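Local coordinates for protein natural cytotoxicity triggering receptor 2 (Homo sapiens, PDB 1HKF) that acts as an activating receptor of natural killer cells that may make their killing of tumour cells more efficient, at residues Glu49-Ala52 and Leu53-Ile56; Ile103-Ser107 and Asp108-Ser112. All blocks are in the same frame, centred on the assembly; numbering follows the deposited sequence.

Interaction 1 (Glu49-Ala52 and Leu53-Ile56)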
ATOM      1  N   GLU A  49      -8.475  16.053  -6.202  1.00 34.85           N
ATOM      2  CA  GLU A  49      -9.530  17.030  -6.489  1.00 38.61           C
ATOM      3  C   GLU A  49      -9.360  18.292  -5.695  1.00 41.22           C
ATOM      4  O   GLU A  49      -9.243  18.223  -4.468  1.00 41.83           O
ATOM      5  CB  GLU A  49     -10.924  16.513  -6.133  1.00 38.21           C
ATOM      6  CG  GLU A  49     -11.586  15.681  -7.176  1.00 37.50           C
ATOM      7  CD  GLU A  49     -12.911  15.097  -6.733  1.00 37.19           C
ATOM      8  OE1 GLU A  49     -13.398  14.141  -7.339  1.00 39.04           O
ATOM      9  OE2 GLU A  49     -13.507  15.655  -5.679  1.00 35.67           O
ATOM     10  N   ALA A  50      -9.377  19.436  -6.377  1.00 44.00           N
ATOM     11  CA  ALA A  50      -9.303  20.733  -5.702  1.00 47.68           C
ATOM     12  C   ALA A  50     -10.725  21.358  -5.735  1.00 50.69           C
ATOM     13  O   ALA A  50     -11.100  22.137  -4.849  1.00 50.61           O
ATOM     14  CB  ALA A  50      -8.290  21.644  -6.385  1.00 46.78           C
ATOM     15  N   SER A  51     -11.514  20.977  -6.743  1.00 53.59           N
ATOM     16  CA  SER A  51     -12.871  21.449  -6.940  1.00 56.00           C
ATOM     17  C   SER A  51     -13.597  20.415  -7.810  1.00 57.52           C
ATOM     18  O   SER A  51     -12.995  19.441  -8.246  1.00 58.34           O
ATOM     19  CB  SER A  51     -12.889  22.829  -7.619  1.00 55.08           C
ATOM     20  OG  SER A  51     -12.760  22.718  -9.023  1.00 56.69           O
ATOM     21  N   ALA A  52     -14.887  20.595  -8.071  1.00 58.79           N
ATOM     22  CA  ALA A  52     -15.616  19.594  -8.880  1.00 59.92           C
ATOM     23  C   ALA A  52     -15.113  19.588 -10.301  1.00 60.27           C
ATOM     24  O   ALA A  52     -15.412  18.672 -11.077  1.00 60.77           O
ATOM     25  CB  ALA A  52     -17.101  19.878  -8.889  1.00 60.96           C
ATOM     26  N   LEU A  53     -14.363  20.603 -10.618  1.00 59.81           N
ATOM     27  CA  LEU A  53     -13.912  20.596 -11.974  1.00 59.52           C
ATOM     28  C   LEU A  53     -12.421  20.847 -12.106  1.00 58.57           C
ATOM     29  O   LEU A  53     -11.951  21.227 -13.189  1.00 57.89           O
ATOM     30  CB  LEU A  53     -14.659  21.650 -12.793  1.00 61.72           C
ATOM     31  CG  LEU A  53     -16.162  21.430 -12.970  1.00 63.10           C
ATOM     32  CD1 LEU A  53     -16.797  22.607 -13.694  1.00 64.00           C
ATOM     33  CD2 LEU A  53     -16.432  20.135 -13.720  1.00 62.58           C
ATOM     34  N   VAL A  54     -11.657  20.652 -11.025  1.00 56.56           N
ATOM     35  CA  VAL A  54     -10.189  20.805 -11.004  1.00 54.51           C
ATOM     36  C   VAL A  54      -9.562  19.658 -10.225  1.00 52.97           C
ATOM     37  O   VAL A  54      -9.850  19.465  -9.053  1.00 51.89           O
ATOM     38  CB  VAL A  54      -9.782  22.117 -10.348  1.00 54.53           C
ATOM     39  CG1 VAL A  54      -8.287  22.351 -10.443  1.00 53.89           C
ATOM     40  CG2 VAL A  54     -10.528  23.289 -10.969  1.00 54.55           C
ATOM     41  N   CYS A  55      -8.689  18.911 -10.899  1.00 51.49           N
ATOM     42  CA  CYS A  55      -7.971  17.797 -10.296  1.00 48.92           C
ATOM     43  C   CYS A  55      -6.520  18.107 -10.619  1.00 48.18           C
ATOM     44  O   CYS A  55      -6.108  18.035 -11.782  1.00 49.90           O
ATOM     45  CB  CYS A  55      -8.380  16.455 -10.925  1.00 47.91           C
ATOM     46  SG  CYS A  55      -7.902  14.966  -9.921  1.00 51.61           S
ATOM     47  N   ILE A  56      -5.757  18.460  -9.591  1.00 45.16           N
ATOM     48  CA  ILE A  56      -4.337  18.799  -9.695  1.00 42.70           C
ATOM     49  C   ILE A  56      -3.444  17.555  -9.871  1.00 41.55           C
ATOM     50  O   ILE A  56      -3.462  16.625  -9.036  1.00 40.53           O
ATOM     51  CB  ILE A  56      -3.945  19.524  -8.435  1.00 43.67           C
ATOM     52  CG1 ILE A  56      -4.831  20.769  -8.321  1.00 44.05           C
ATOM     53  CG2 ILE A  56      -2.436  19.784  -8.415  1.00 44.09           C
ATOM     54  CD1 ILE A  56      -4.244  21.852  -7.483  1.00 47.92           C
TER
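A50 and S51 both turn their backbone N-H groups onto the carbonyl of V54. A50 N lies 2.7 Å from V54 O, with the N-H pointing nearly straight at it (169°). S51 N lies 3.2 Å from V54 O and comes in the carbonyl plane, on a lone pair; the A50 donor is tilted out of that plane. One oxygen thus takes two donors from adjacent residues. This is a classic beta bulge, and it shifts the register between the E49-C55 pair and the S51-V54 pair. The return bond from V54 N to S51 O is weak, at 3.3 Å.

S51 to V54 form a type I turn. S51 OG sits between its own backbone N and carbonyl carbon (chi1 83°), and from there it accepts L53 N at 3.1 Å. That bond, two residues along the chain, makes an ST turn inside the beta turn. A50 CB lies beside V54 CG1 at 4.1 Å and also meets I56 CG1. These apolar contacts lie on the same side of the hairpin as the S51 side chain.

E49 and C55 point to the other face. C55 SG is disulfide-bonded to C47, which ties the two strands together just behind the bulge. The E49 carboxylate is held by R116, in a salt bridge, and by W100 NE1. The hairpin joins strands 43-49 and 54-61, the C and C' strands of the V-set immunoglobulin domain. Strand 54-61 is outermost in its sheet within this chain, and on the inner side E49 is hydrogen-bonded through its backbone to H98 of strand 97-104.

Interaction 2 (Ile103-Ser107 and Asp108-Ser112)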
ATOM      1  N   ILE A 103      -6.502   7.860 -17.039  1.00 31.93           N
ATOM      2  CA  ILE A 103      -5.821   7.258 -18.191  1.00 31.26           C
ATOM      3  C   ILE A 103      -6.244   8.138 -19.383  1.00 32.02           C
ATOM      4  O   ILE A 103      -7.441   8.301 -19.638  1.00 30.24           O
ATOM      5  CB  ILE A 103      -6.309   5.823 -18.383  1.00 29.81           C
ATOM      6  CG1 ILE A 103      -6.148   5.063 -17.077  1.00 30.78           C
ATOM      7  CG2 ILE A 103      -5.578   5.172 -19.498  1.00 30.42           C
ATOM      8  CD1 ILE A 103      -6.548   3.608 -17.143  1.00 31.94           C
ATOM      9  N   TYR A 104      -5.245   8.710 -20.053  1.00 31.53           N
ATOM     10  CA  TYR A 104      -5.375   9.691 -21.151  1.00 31.94           C
ATOM     11  C   TYR A 104      -5.062   9.126 -22.545  1.00 32.91           C
ATOM     12  O   TYR A 104      -4.057   8.426 -22.745  1.00 32.92           O
ATOM     13  CB  TYR A 104      -4.439  10.868 -20.889  1.00 32.52           C
ATOM     14  CG  TYR A 104      -4.630  11.498 -19.539  1.00 36.03           C
ATOM     15  CD1 TYR A 104      -5.604  12.480 -19.350  1.00 36.02           C
ATOM     16  CD2 TYR A 104      -3.853  11.100 -18.433  1.00 37.70           C
ATOM     17  CE1 TYR A 104      -5.810  13.052 -18.098  1.00 38.45           C
ATOM     18  CE2 TYR A 104      -4.051  11.658 -17.164  1.00 39.18           C
ATOM     19  CZ  TYR A 104      -5.034  12.631 -17.005  1.00 39.73           C
ATOM     20  OH  TYR A 104      -5.260  13.171 -15.762  1.00 39.84           O
ATOM     21  N   ARG A 105      -5.916   9.443 -23.510  1.00 31.94           N
ATOM     22  CA  ARG A 105      -5.766   8.979 -24.903  1.00 30.66           C
ATOM     23  C   ARG A 105      -4.675   9.778 -25.661  1.00 29.15           C
ATOM     24  O   ARG A 105      -4.497  10.982 -25.422  1.00 30.44           O
ATOM     25  CB  ARG A 105      -7.147   9.019 -25.635  1.00 30.45           C
ATOM     26  CG  ARG A 105      -8.237   8.096 -25.059  1.00 31.36           C
ATOM     27  CD  ARG A 105      -9.369   7.858 -26.059  1.00 32.07           C
ATOM     28  NE  ARG A 105     -10.557   7.223 -25.467  1.00 31.39           N
ATOM     29  CZ  ARG A 105     -11.501   7.876 -24.790  1.00 31.28           C
ATOM     30  NH1 ARG A 105     -11.409   9.193 -24.624  1.00 31.15           N
ATOM     31  NH2 ARG A 105     -12.528   7.221 -24.284  1.00 29.94           N
ATOM     32  N   PRO A 106      -3.969   9.088 -26.562  1.00 29.33           N
ATOM     33  CA  PRO A 106      -2.890   9.782 -27.304  1.00 30.25           C
ATOM     34  C   PRO A 106      -3.382  10.939 -28.089  1.00 33.88           C
ATOM     35  O   PRO A 106      -3.003  12.104 -27.946  1.00 33.54           O
ATOM     36  CB  PRO A 106      -2.290   8.667 -28.163  1.00 28.04           C
ATOM     37  CG  PRO A 106      -2.545   7.419 -27.386  1.00 27.40           C
ATOM     38  CD  PRO A 106      -3.917   7.571 -26.792  1.00 27.87           C
ATOM     39  N   SER A 107      -4.293  10.500 -28.937  1.00 34.08           N
ATOM     40  CA  SER A 107      -5.019  11.272 -29.883  1.00 37.03           C
ATOM     41  C   SER A 107      -5.450  12.619 -29.374  1.00 38.44           C
ATOM     42  O   SER A 107      -5.238  13.630 -30.055  1.00 37.79           O
ATOM     43  CB  SER A 107      -6.209  10.456 -30.397  1.00 38.50           C
ATOM     44  OG  SER A 107      -7.403  10.803 -29.716  1.00 37.58           O
ATOM     45  N   ASP A 108      -6.047  12.707 -28.192  1.00 38.98           N
ATOM     46  CA  ASP A 108      -6.447  14.056 -27.791  1.00 39.65           C
ATOM     47  C   ASP A 108      -6.362  14.368 -26.282  1.00 40.48           C
ATOM     48  O   ASP A 108      -6.881  15.398 -25.834  1.00 38.94           O
ATOM     49  CB  ASP A 108      -7.881  14.298 -28.271  1.00 40.55           C
ATOM     50  CG  ASP A 108      -8.884  13.366 -27.617  1.00 41.13           C
ATOM     51  OD1 ASP A 108      -8.482  12.457 -26.866  1.00 40.24           O
ATOM     52  OD2 ASP A 108     -10.097  13.555 -27.869  1.00 44.49           O
ATOM     53  N   ASN A 109      -5.741  13.481 -25.500  1.00 40.86           N
ATOM     54  CA  ASN A 109      -5.628  13.688 -24.076  1.00 40.94           C
ATOM     55  C   ASN A 109      -6.981  13.591 -23.387  1.00 40.13           C
ATOM     56  O   ASN A 109      -7.162  14.112 -22.312  1.00 40.89           O
ATOM     57  CB  ASN A 109      -4.990  15.044 -23.778  1.00 44.91           C
ATOM     58  CG  ASN A 109      -4.180  15.011 -22.501  1.00 50.27           C
ATOM     59  OD1 ASN A 109      -3.328  14.127 -22.355  1.00 52.44           O
ATOM     60  ND2 ASN A 109      -4.451  15.941 -21.552  1.00 49.55           N
ATOM     61  N   SER A 110      -7.937  12.909 -24.001  1.00 38.84           N
ATOM     62  CA  SER A 110      -9.235  12.754 -23.377  1.00 38.07           C
ATOM     63  C   SER A 110      -9.116  11.569 -22.423  1.00 38.33           C
ATOM     64  O   SER A 110      -8.298  10.670 -22.626  1.00 38.84           O
ATOM     65  CB  SER A 110     -10.318  12.473 -24.438  1.00 37.21           C
ATOM     66  OG  SER A 110     -10.128  11.208 -25.067  1.00 38.67           O
ATOM     67  N   VAL A 111      -9.971  11.528 -21.414  1.00 36.95           N
ATOM     68  CA  VAL A 111      -9.893  10.477 -20.434  1.00 35.10           C
ATOM     69  C   VAL A 111     -10.700   9.281 -20.816  1.00 35.53           C
ATOM     70  O   VAL A 111     -11.921   9.380 -20.974  1.00 36.32           O
ATOM     71  CB  VAL A 111     -10.353  11.023 -19.069  1.00 37.02           C
ATOM     72  CG1 VAL A 111     -10.354   9.909 -17.999  1.00 35.91           C
ATOM     73  CG2 VAL A 111      -9.440  12.184 -18.661  1.00 34.96           C
ATOM     74  N   SER A 112     -10.041   8.132 -20.949  1.00 35.68           N
ATOM     75  CA  SER A 112     -10.733   6.909 -21.323  1.00 35.44           C
ATOM     76  C   SER A 112     -11.184   6.080 -20.143  1.00 36.63           C
ATOM     77  O   SER A 112     -12.011   5.165 -20.279  1.00 37.71           O
ATOM     78  CB  SER A 112      -9.836   6.057 -22.202  1.00 37.35           C
ATOM     79  OG  SER A 112      -8.689   5.621 -21.517  1.00 37.72           O
TER
HETATM   80  O   HOH W   1     -13.948  10.503 -23.003  1.00 48.73           O
HETATM   81  O   HOH W   2      -2.029  12.558 -24.020  1.00 55.38           O
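R105 lies across S110 and S112, with its chain extended from CG to NE. S112 CB sits over one guanidinium face, 3.5 Å from R105 NE and offset toward the rim. S110 OG is at the guanidinium edge. The model puts S110 OG 2.4 Å from R105 NH1; a hydrogen bond fits, but the length is doubtful. Water 1, in the guanidinium plane, links R105 NH1 to V111 O.

S110 OG is turned back between its N and carbonyl carbon (chi1 67°), where it donates to D108 OD1 at 2.7 Å. The same D108 oxygen takes S110 N from above the carboxylate plane, which makes an Asx turn. R105 NH1 is 4.9 Å from D108 OD1, not in contact, but its charge would probably favour a charged D108.

These residues form the turn between strands 97-104 and 111-121, the F-G hairpin of the V-set fold, equivalent to the CDR3 loop of antibodies. S112 N to I103 O and R105 N to S110 O flank the Y104-V111 pair; N109 N to R105 O closes the turn.

Y104 points to the other side of the hairpin from R105. Its ring and the N109 amide lie side by side, their planes 13° apart, with N109 OD1 3.7 Å from Y104 CB. V111 CG2 packs obliquely against Y104 CE1 at 3.8 Å. Water 2 bridges N109 OD1 and R105 O. S112 OG is hydrogen-bonded to E42.

Interactions 1 and 2 are two hairpin turns of the same sheet. Their centres are 18 Å apart, and their nearest atoms are about 6 Å apart without touching. Interaction 1 closes the C-C' hairpin and interaction 2 the F-G hairpin. Strand 97-104 is the link between them. It runs from beside E49, lies against C55 with W100 and R102, and leads into I103 and Y104. Strand 111-121 runs from S112 back to R116, beside E49. Neither turn touches the second chain of the assembly, and no ligand joins them.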